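Local coordinates for protein polyketide synthase (Lyngbya majuscula 19L, PDB 3QIT) that probably releases the finished chain in curacin A biosynthesis as a decarboxylating thioesterase that forms a terminal alkene by hydrolysis, sulfate elimination and decarboxylation, at residues B[46-51]-B[278-283]; B[108-113]-B[228-233]; B[161-166]-B[188-193]. One frame throughout, in Å; residues are numbered along the deposited sequence.

Interaction 1: B[46-51]-B[278-283]; sequences ALPLAA and ALASLI
Leu49 reaches across from helix 46-51 and lays its CD2 methyl over the backbone turn of helix 278-283, 3.5 Å from Ala280 O. Leu49 CD2 also meets Ile283 CG2 at 3.9 Å, and the two side chains cross at about a right angle. Leu49 CG lies 4.1 Å from Ala280 CB. With CG anti to its own carbonyl carbon (chi1 -64°), Leu49 spreads both methyls over the partner helix, CD1 facing Ile283 CD1 at 4.2 Å. Pro48, one residue earlier, covers the same Ala280 methyl with its ring, Pro48 CG to Ala280 CB 3.7 Å. A proline within a helix lacks an N-H for the turn before it, and here the helix kinks at that point. The axes of the two short segments come within 8.8 Å and cross at -38°. Cutting Leu49 back to an alanine would probably leave Ile283 CG2 without its neighbour across the contact and open a gap over Ala280 O, with Pro48 alone left on the Ala280 methyl. Leu49 also rests on Val56 of strand 55-59 and Ile283 on Ile124 of strand 120-126, so both helices pack on the central sheet. Buried methyls and a proline ring, with no polar bond between the segments, make the contact depend on close fit and exclusion of water.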
loop_
_atom_site.group_PDB
_atom_site.type_symbol
_atom_site.label_atom_id
_atom_site.label_comp_id
_atom_site.label_asym_id
_atom_site.label_seq_id
_atom_site.Cartn_x
_atom_site.Cartn_y
_atom_site.Cartn_z
ATOM N N ALA B 46 21.786 -16.968 -14.907
ATOM C CA ALA B 46 22.060 -17.768 -13.731
ATOM C C ALA B 46 22.937 -18.995 -14.052
ATOM O O ALA B 46 23.819 -19.342 -13.250
ATOM C CB ALA B 46 20.758 -18.207 -13.089
ATOM N N LEU B 47 22.695 -19.639 -15.193
ATOM C CA LEU B 47 23.431 -20.887 -15.497
ATOM C C LEU B 47 24.962 -20.689 -15.471
ATOM O O LEU B 47 25.647 -21.408 -14.744
ATOM C CB LEU B 47 22.934 -21.582 -16.792
ATOM C CG LEU B 47 21.469 -22.061 -16.683
ATOM C CD1 LEU B 47 20.919 -22.595 -18.006
ATOM C CD2 LEU B 47 21.329 -23.103 -15.593
ATOM N N PRO B 48 25.487 -19.686 -16.207
ATOM C CA PRO B 48 26.945 -19.506 -16.166
ATOM C C PRO B 48 27.464 -19.074 -14.796
ATOM O O PRO B 48 28.588 -19.433 -14.442
ATOM C CB PRO B 48 27.211 -18.414 -17.215
ATOM C CG PRO B 48 25.890 -17.855 -17.559
ATOM C CD PRO B 48 24.875 -18.895 -17.284
ATOM N N LEU B 49 26.675 -18.312 -14.031
ATOM C CA LEU B 49 27.088 -17.955 -12.654
ATOM C C LEU B 49 27.142 -19.163 -11.738
ATOM O O LEU B 49 28.073 -19.309 -10.931
ATOM C CB LEU B 49 26.141 -16.919 -12.025
ATOM C CG LEU B 49 26.077 -15.535 -12.666
ATOM C CD1 LEU B 49 24.889 -14.749 -12.090
ATOM C CD2 LEU B 49 27.391 -14.793 -12.443
ATOM N N ALA B 50 26.130 -20.028 -11.836
ATOM C CA ALA B 50 26.090 -21.218 -10.988
ATOM C C ALA B 50 27.257 -22.135 -11.368
ATOM O O ALA B 50 27.858 -22.753 -10.509
ATOM C CB ALA B 50 24.754 -21.947 -11.118
ATOM N N ALA B 51 27.605 -22.175 -12.655
ATOM C CA ALA B 51 28.717 -23.020 -13.115
ATOM C C ALA B 51 30.067 -22.548 -12.558
ATOM O O ALA B 51 31.016 -23.352 -12.450
ATOM C CB ALA B 51 28.751 -23.072 -14.647
ATOM N N ALA B 278 27.137 -12.056 -21.331
ATOM C CA ALA B 278 27.897 -10.839 -21.033
ATOM C C ALA B 278 27.546 -10.272 -19.671
ATOM O O ALA B 278 28.424 -9.801 -18.929
ATOM C CB ALA B 278 27.694 -9.777 -22.137
ATOM N N LEU B 279 26.248 -10.288 -19.331
ATOM C CA LEU B 279 25.832 -9.833 -18.032
ATOM C C LEU B 279 26.381 -10.736 -16.909
ATOM O O LEU B 279 26.870 -10.244 -15.901
ATOM C CB LEU B 279 24.295 -9.710 -17.990
ATOM C CG LEU B 279 23.703 -9.180 -16.697
ATOM C CD1 LEU B 279 24.329 -7.852 -16.257
ATOM C CD2 LEU B 279 22.169 -9.042 -16.941
ATOM N N ALA B 280 26.348 -12.053 -17.100
ATOM C CA ALA B 280 26.920 -12.959 -16.107
ATOM C C ALA B 280 28.403 -12.639 -15.910
ATOM O O ALA B 280 28.897 -12.600 -14.773
ATOM C CB ALA B 280 26.746 -14.403 -16.543
ATOM N N SER B 281 29.086 -12.413 -17.026
ATOM C CA SER B 281 30.523 -12.136 -17.010
ATOM C C SER B 281 30.805 -10.877 -16.208
ATOM O O SER B 281 31.722 -10.840 -15.388
ATOM C CB SER B 281 31.042 -11.976 -18.430
ATOM O OG SER B 281 32.442 -11.791 -18.416
ATOM N N LEU B 282 29.987 -9.847 -16.426
ATOM C CA LEU B 282 30.133 -8.606 -15.680
ATOM C C LEU B 282 29.930 -8.796 -14.159
ATOM O O LEU B 282 30.671 -8.244 -13.341
ATOM C CB LEU B 282 29.155 -7.582 -16.242
ATOM C CG LEU B 282 29.086 -6.256 -15.526
ATOM C CD1 LEU B 282 30.442 -5.548 -15.581
ATOM C CD2 LEU B 282 28.042 -5.461 -16.262
ATOM N N ILE B 283 28.926 -9.586 -13.794
ATOM C CA ILE B 283 28.643 -9.909 -12.396
ATOM C C ILE B 283 29.823 -10.654 -11.757
ATOM O O ILE B 283 30.189 -10.367 -10.620
ATOM C CB ILE B 283 27.343 -10.726 -12.287
ATOM C CG1 ILE B 283 26.150 -9.846 -12.714
ATOM C CG2 ILE B 283 27.102 -11.245 -10.860
ATOM C CD1 ILE B 283 24.877 -10.637 -12.918
#

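Interaction 2: B[108-113]-B[228-233]; sequences LATAIA and KSIQVP
Ala113 and Val232 make the closest apolar contact between helix segment 108-113 and the chain at 228-233: Ala113 CB lies 4.1 Å from Val232 CG2. In Val232, CG1 is anti to the carbonyl carbon (chi1 -59°), which leaves CG2 between the backbone N and that carbon, facing the alanine. One helical turn earlier, Thr110 presents its carbon side to the same chain, with CB 4.3 Å from Ile230 CD1 at the end of the extended isoleucine. At this distance the touch is light, and Ile230 also rests on Met257. Thr110, Ile230 and Val232 are each modelled in a second conformer too, so these touches describe one of two states.

Polar atoms are joined through water. Water 1 donates to Ala113 O at 3.0 Å and accepts from Gln231 N at 3.1 Å, bridging the backbones of the two segments. The Gln231 side chain leads away from the helix. The hydroxyl of Thr110 is engaged elsewhere, with Met107 O and Tyr223 OH.

Packing beyond the pair places it in the fold. Ala113 rests on Leu123 and Thr110 on Leu125, both of strand 120-126, and across the dimer interface Ile112 meets Leu148 of the second subunit. Helix 104-115 follows strand 97-102 through a sequence that fits the nucleophile elbow, and residues 230-233 lead from helix 220-229 into strand 234-239. The helix thus packs against the entry to strand 234-239, the neighbour of strand 120-126 in the parallel sheet, as in the layered alpha/beta hydrolase fold.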
loop_
_atom_site.group_PDB
_atom_site.type_symbol
_atom_site.label_atom_id
_atom_site.label_comp_id
_atom_site.label_asym_id
_atom_site.label_seq_id
_atom_site.Cartn_x
_atom_site.Cartn_y
_atom_site.Cartn_z
ATOM N N LEU B 108 13.821 -1.371 -7.455
ATOM C CA LEU B 108 13.681 -2.025 -6.142
ATOM C C LEU B 108 15.027 -2.331 -5.493
ATOM O O LEU B 108 15.193 -2.170 -4.277
ATOM C CB LEU B 108 12.809 -3.287 -6.206
ATOM C CG LEU B 108 11.336 -2.976 -6.535
ATOM C CD1 LEU B 108 10.636 -4.270 -7.042
ATOM C CD2 LEU B 108 10.601 -2.411 -5.327
ATOM N N ALA B 109 15.970 -2.761 -6.319
ATOM C CA ALA B 109 17.320 -3.040 -5.859
ATOM C C ALA B 109 17.965 -1.787 -5.297
ATOM O O ALA B 109 18.624 -1.858 -4.261
ATOM C CB ALA B 109 18.157 -3.621 -6.986
ATOM N N THR B 110 17.781 -0.638 -5.951
ATOM C CA THR B 110 18.367 0.610 -5.414
ATOM C C THR B 110 17.781 0.961 -4.046
ATOM O O THR B 110 18.485 1.444 -3.151
ATOM C CB THR B 110 18.243 1.859 -6.349
ATOM O OG1 THR B 110 16.870 2.237 -6.524
ATOM C CG2 THR B 110 18.882 1.609 -7.696
ATOM N N ALA B 111 16.493 0.736 -3.884
ATOM C CA ALA B 111 15.857 1.070 -2.630
ATOM C C ALA B 111 16.350 0.161 -1.520
ATOM O O ALA B 111 16.725 0.631 -0.436
ATOM C CB ALA B 111 14.345 1.035 -2.769
ATOM N N ILE B 112 16.446 -1.127 -1.797
ATOM C CA ILE B 112 16.911 -2.036 -0.740
ATOM C C ILE B 112 18.393 -1.809 -0.385
ATOM O O ILE B 112 18.753 -1.869 0.779
ATOM C CB ILE B 112 16.541 -3.518 -1.000
ATOM C CG1 ILE B 112 16.534 -4.316 0.319
ATOM C CG2 ILE B 112 17.491 -4.164 -1.947
ATOM C CD1 ILE B 112 15.348 -4.040 1.230
ATOM N N ALA B 113 19.211 -1.480 -1.387
ATOM C CA ALA B 113 20.624 -1.144 -1.171
ATOM C C ALA B 113 20.778 0.132 -0.370
ATOM O O ALA B 113 21.738 0.278 0.372
ATOM C CB ALA B 113 21.388 -1.043 -2.512
ATOM N N LYS B 228 21.650 9.348 -5.109
ATOM C CA LYS B 228 22.819 10.089 -4.649
ATOM C C LYS B 228 23.382 9.504 -3.347
ATOM O O LYS B 228 24.595 9.531 -3.135
ATOM C CB LYS B 228 22.470 11.576 -4.478
ATOM C CG LYS B 228 23.672 12.503 -4.438
ATOM C CD LYS B 228 23.262 13.964 -4.260
ATOM C CE LYS B 228 24.492 14.879 -4.262
ATOM N NZ LYS B 228 24.182 16.281 -3.837
ATOM N N SER B 229 22.493 8.957 -2.513
ATOM C CA SER B 229 22.826 8.468 -1.166
ATOM C C SER B 229 23.478 7.081 -1.130
ATOM O O SER B 229 24.076 6.691 -0.109
ATOM C CB SER B 229 21.568 8.446 -0.287
ATOM O OG SER B 229 20.764 7.296 -0.542
ATOM N N ILE B 230 23.357 6.343 -2.233
ATOM C CA ILE B 230 23.841 4.964 -2.348
ATOM C C ILE B 230 25.348 4.927 -2.024
ATOM O O ILE B 230 26.127 5.545 -2.749
ATOM C CB ILE B 230 23.572 4.387 -3.789
ATOM C CG1 ILE B 230 22.068 4.386 -4.152
ATOM C CG2 ILE B 230 24.165 2.982 -3.931
ATOM C CD1 ILE B 230 21.734 4.262 -5.706
ATOM N N GLN B 231 25.740 4.209 -0.974
ATOM C CA GLN B 231 27.155 4.127 -0.573
ATOM C C GLN B 231 27.858 2.863 -1.065
ATOM O O GLN B 231 29.101 2.792 -1.081
ATOM C CB GLN B 231 27.284 4.247 0.949
ATOM C CG GLN B 231 27.044 5.659 1.505
ATOM C CD GLN B 231 28.239 6.596 1.329
ATOM O OE1 GLN B 231 28.660 6.892 0.208
ATOM N NE2 GLN B 231 28.774 7.085 2.447
ATOM N N VAL B 232 27.051 1.892 -1.485
ATOM C CA VAL B 232 27.598 0.620 -1.931
ATOM C C VAL B 232 28.175 0.714 -3.340
ATOM O O VAL B 232 27.742 1.528 -4.159
ATOM C CB VAL B 232 26.585 -0.560 -1.851
ATOM C CG1 VAL B 232 26.099 -0.764 -0.417
ATOM C CG2 VAL B 232 25.434 -0.366 -2.824
ATOM N N PRO B 233 29.214 -0.110 -3.612
ATOM C CA PRO B 233 29.802 -0.121 -4.961
ATOM C C PRO B 233 28.762 -0.509 -6.002
ATOM O O PRO B 233 28.029 -1.492 -5.820
ATOM C CB PRO B 233 30.888 -1.194 -4.859
ATOM C CG PRO B 233 31.290 -1.169 -3.396
ATOM C CD PRO B 233 29.969 -0.979 -2.683
HETATM O O HOH W 1 23.374 2.745 0.434
#

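Interaction 3: B[161-166]-B[188-193]; sequences PDVATA and RITQPN
Val163 and Ala166 of segment 161-166 both touch Thr190 of the facing strand. Just before the helix, Asp162 takes the N-cap position of helix 163-173. Its OD1 accepts two bonds from Thr165: the backbone N at 2.9 Å, nearly in line with the C-O bond, and the hydroxyl OG1 at 2.8 Å, on the syn side and 31° out of the carboxylate plane. This double grip holds the carboxylate over the first turn, where the backbone bonds to Asp162 O are long and weak.

At Val163, the first helical residue, CG1 is anti to the backbone N (chi1 175°), and CG2 is the branch nearer to the threonine hydroxyl, 3.5 Å from Thr190 OG1; the two side chains cross obliquely. Val163 is also backed by Tyr183 and Ala186 of helix 179-188. One turn on, Ala166 points its CB at the other branch of Thr190, 3.8 Å from CG2, and it packs on Trp199 of the hairpin strand 196-199 as well.

Thr190 thus divides its branches, hydroxyl beside Val163 and methyl against Ala166. The hydroxyl's hydrogen-bonding need is met by Ala186 O, near the end of helix 179-188 that leads into the strand. The helix start and strand 190-193 therefore adhere through one methyl-to-hydroxyl and one methyl-to-methyl touch, plain van der Waals contact, while the Asp162 cap and the Thr190 bond each lie on their own side of it.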
loop_
_atom_site.group_PDB
_atom_site.type_symbol
_atom_site.label_atom_id
_atom_site.label_comp_id
_atom_site.label_asym_id
_atom_site.label_seq_id
_atom_site.Cartn_x
_atom_site.Cartn_y
_atom_site.Cartn_z
ATOM N N PRO B 161 -5.224 -20.464 -26.999
ATOM C CA PRO B 161 -5.616 -21.844 -27.293
ATOM C C PRO B 161 -4.652 -22.891 -26.727
ATOM O O PRO B 161 -5.072 -24.025 -26.478
ATOM C CB PRO B 161 -5.622 -21.893 -28.823
ATOM C CG PRO B 161 -4.813 -20.757 -29.273
ATOM C CD PRO B 161 -4.992 -19.681 -28.227
ATOM N N ASP B 162 -3.381 -22.518 -26.548
ATOM C CA ASP B 162 -2.341 -23.431 -26.044
ATOM C C ASP B 162 -1.109 -22.688 -25.521
ATOM O O ASP B 162 -0.990 -21.470 -25.677
ATOM C CB ASP B 162 -1.928 -24.460 -27.121
ATOM C CG ASP B 162 -1.526 -23.819 -28.438
ATOM O OD1 ASP B 162 -0.947 -22.720 -28.436
ATOM O OD2 ASP B 162 -1.793 -24.424 -29.498
ATOM N N VAL B 163 -0.191 -23.426 -24.893
ATOM C CA VAL B 163 0.990 -22.808 -24.296
ATOM C C VAL B 163 1.904 -22.257 -25.386
ATOM O O VAL B 163 2.524 -21.218 -25.190
ATOM C CB VAL B 163 1.759 -23.802 -23.355
ATOM C CG1 VAL B 163 3.065 -23.174 -22.833
ATOM C CG2 VAL B 163 0.875 -24.187 -22.199
ATOM N N ALA B 164 1.957 -22.932 -26.539
ATOM C CA ALA B 164 2.781 -22.473 -27.669
ATOM C C ALA B 164 2.400 -21.042 -28.099
ATOM O O ALA B 164 3.259 -20.258 -28.477
ATOM C CB ALA B 164 2.628 -23.417 -28.855
ATOM N N THR B 165 1.111 -20.733 -28.057
ATOM C CA THR B 165 0.624 -19.390 -28.410
ATOM C C THR B 165 1.082 -18.351 -27.375
ATOM O O THR B 165 1.513 -17.259 -27.740
ATOM C CB THR B 165 -0.899 -19.392 -28.612
ATOM O OG1 THR B 165 -1.226 -20.288 -29.690
ATOM C CG2 THR B 165 -1.412 -17.986 -28.937
ATOM N N ALA B 166 1.063 -18.729 -26.089
ATOM C CA ALA B 166 1.546 -17.846 -25.033
ATOM C C ALA B 166 3.029 -17.638 -25.215
ATOM O O ALA B 166 3.526 -16.511 -25.073
ATOM C CB ALA B 166 1.274 -18.438 -23.640
ATOM N N ARG B 188 5.711 -22.132 -17.249
ATOM C CA ARG B 188 5.674 -21.832 -15.831
ATOM C C ARG B 188 4.502 -20.916 -15.440
ATOM O O ARG B 188 3.969 -21.014 -14.336
ATOM C CB ARG B 188 7.013 -21.242 -15.372
ATOM C CG ARG B 188 7.109 -21.096 -13.865
ATOM C CD ARG B 188 8.555 -21.021 -13.417
ATOM N NE ARG B 188 8.657 -20.939 -11.956
ATOM C CZ ARG B 188 8.708 -19.812 -11.238
ATOM N NH1 ARG B 188 8.638 -18.631 -11.833
ATOM N NH2 ARG B 188 8.823 -19.881 -9.906
ATOM N N ILE B 189 4.109 -20.041 -16.361
ATOM C CA ILE B 189 3.131 -18.999 -16.040
ATOM C C ILE B 189 1.850 -19.083 -16.845
ATOM O O ILE B 189 1.207 -18.074 -17.088
ATOM C CB ILE B 189 3.726 -17.578 -16.109
ATOM C CG1 ILE B 189 4.367 -17.274 -17.485
ATOM C CG2 ILE B 189 4.703 -17.369 -14.906
ATOM C CD1 ILE B 189 4.600 -15.743 -17.697
ATOM N N THR B 190 1.463 -20.298 -17.213
ATOM C CA THR B 190 0.117 -20.501 -17.781
ATOM C C THR B 190 -0.649 -21.558 -16.988
ATOM O O THR B 190 -0.040 -22.412 -16.314
ATOM C CB THR B 190 0.146 -20.881 -19.261
ATOM O OG1 THR B 190 1.086 -21.949 -19.475
ATOM C CG2 THR B 190 0.539 -19.670 -20.110
ATOM N N GLN B 191 -1.978 -21.523 -17.105
ATOM C CA GLN B 191 -2.834 -22.485 -16.424
ATOM C C GLN B 191 -4.109 -22.617 -17.239
ATOM O O GLN B 191 -4.502 -21.647 -17.926
ATOM C CB GLN B 191 -3.150 -22.023 -14.993
ATOM C CG GLN B 191 -4.096 -20.806 -14.944
ATOM C CD GLN B 191 -4.300 -20.203 -13.555
ATOM O OE1 GLN B 191 -5.095 -19.283 -13.403
ATOM N NE2 GLN B 191 -3.564 -20.688 -12.559
ATOM N N PRO B 192 -4.760 -23.794 -17.173
ATOM C CA PRO B 192 -6.019 -23.977 -17.913
ATOM C C PRO B 192 -7.114 -23.014 -17.439
ATOM O O PRO B 192 -7.236 -22.743 -16.230
ATOM C CB PRO B 192 -6.417 -25.425 -17.599
ATOM C CG PRO B 192 -5.131 -26.113 -17.154
ATOM C CD PRO B 192 -4.352 -25.017 -16.445
ATOM N N ASN B 193 -7.896 -22.512 -18.388
ATOM C CA ASN B 193 -9.006 -21.625 -18.102
ATOM C C ASN B 193 -9.922 -21.490 -19.306
ATOM O O ASN B 193 -9.456 -21.244 -20.429
ATOM C CB ASN B 193 -8.489 -20.238 -17.720
ATOM C CG ASN B 193 -9.607 -19.243 -17.429
ATOM O OD1 ASN B 193 -9.884 -18.352 -18.234
ATOM N ND2 ASN B 193 -10.238 -19.381 -16.274
#

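Overall arrangement
Interactions 1 and 2 are mostly buried and belong to the main alpha/beta body, about 22 Å apart between centres; interaction 3 is only partly buried, about 29 and 37 Å from interactions 1 and 2, centre to centre, and on the opposite side of the chain's centre from interaction 2. Strand 120-126 lies beneath both of the first two, touched by Ile283 in one and by Thr110 and Ala113 in the other. Interaction 1 packs apolar side chains against a partner helix with no polar bond, interaction 2 sets a helix against a loop with a bridging water, and interaction 3 joins a capped helix start to a hairpin strand away from the central sheet.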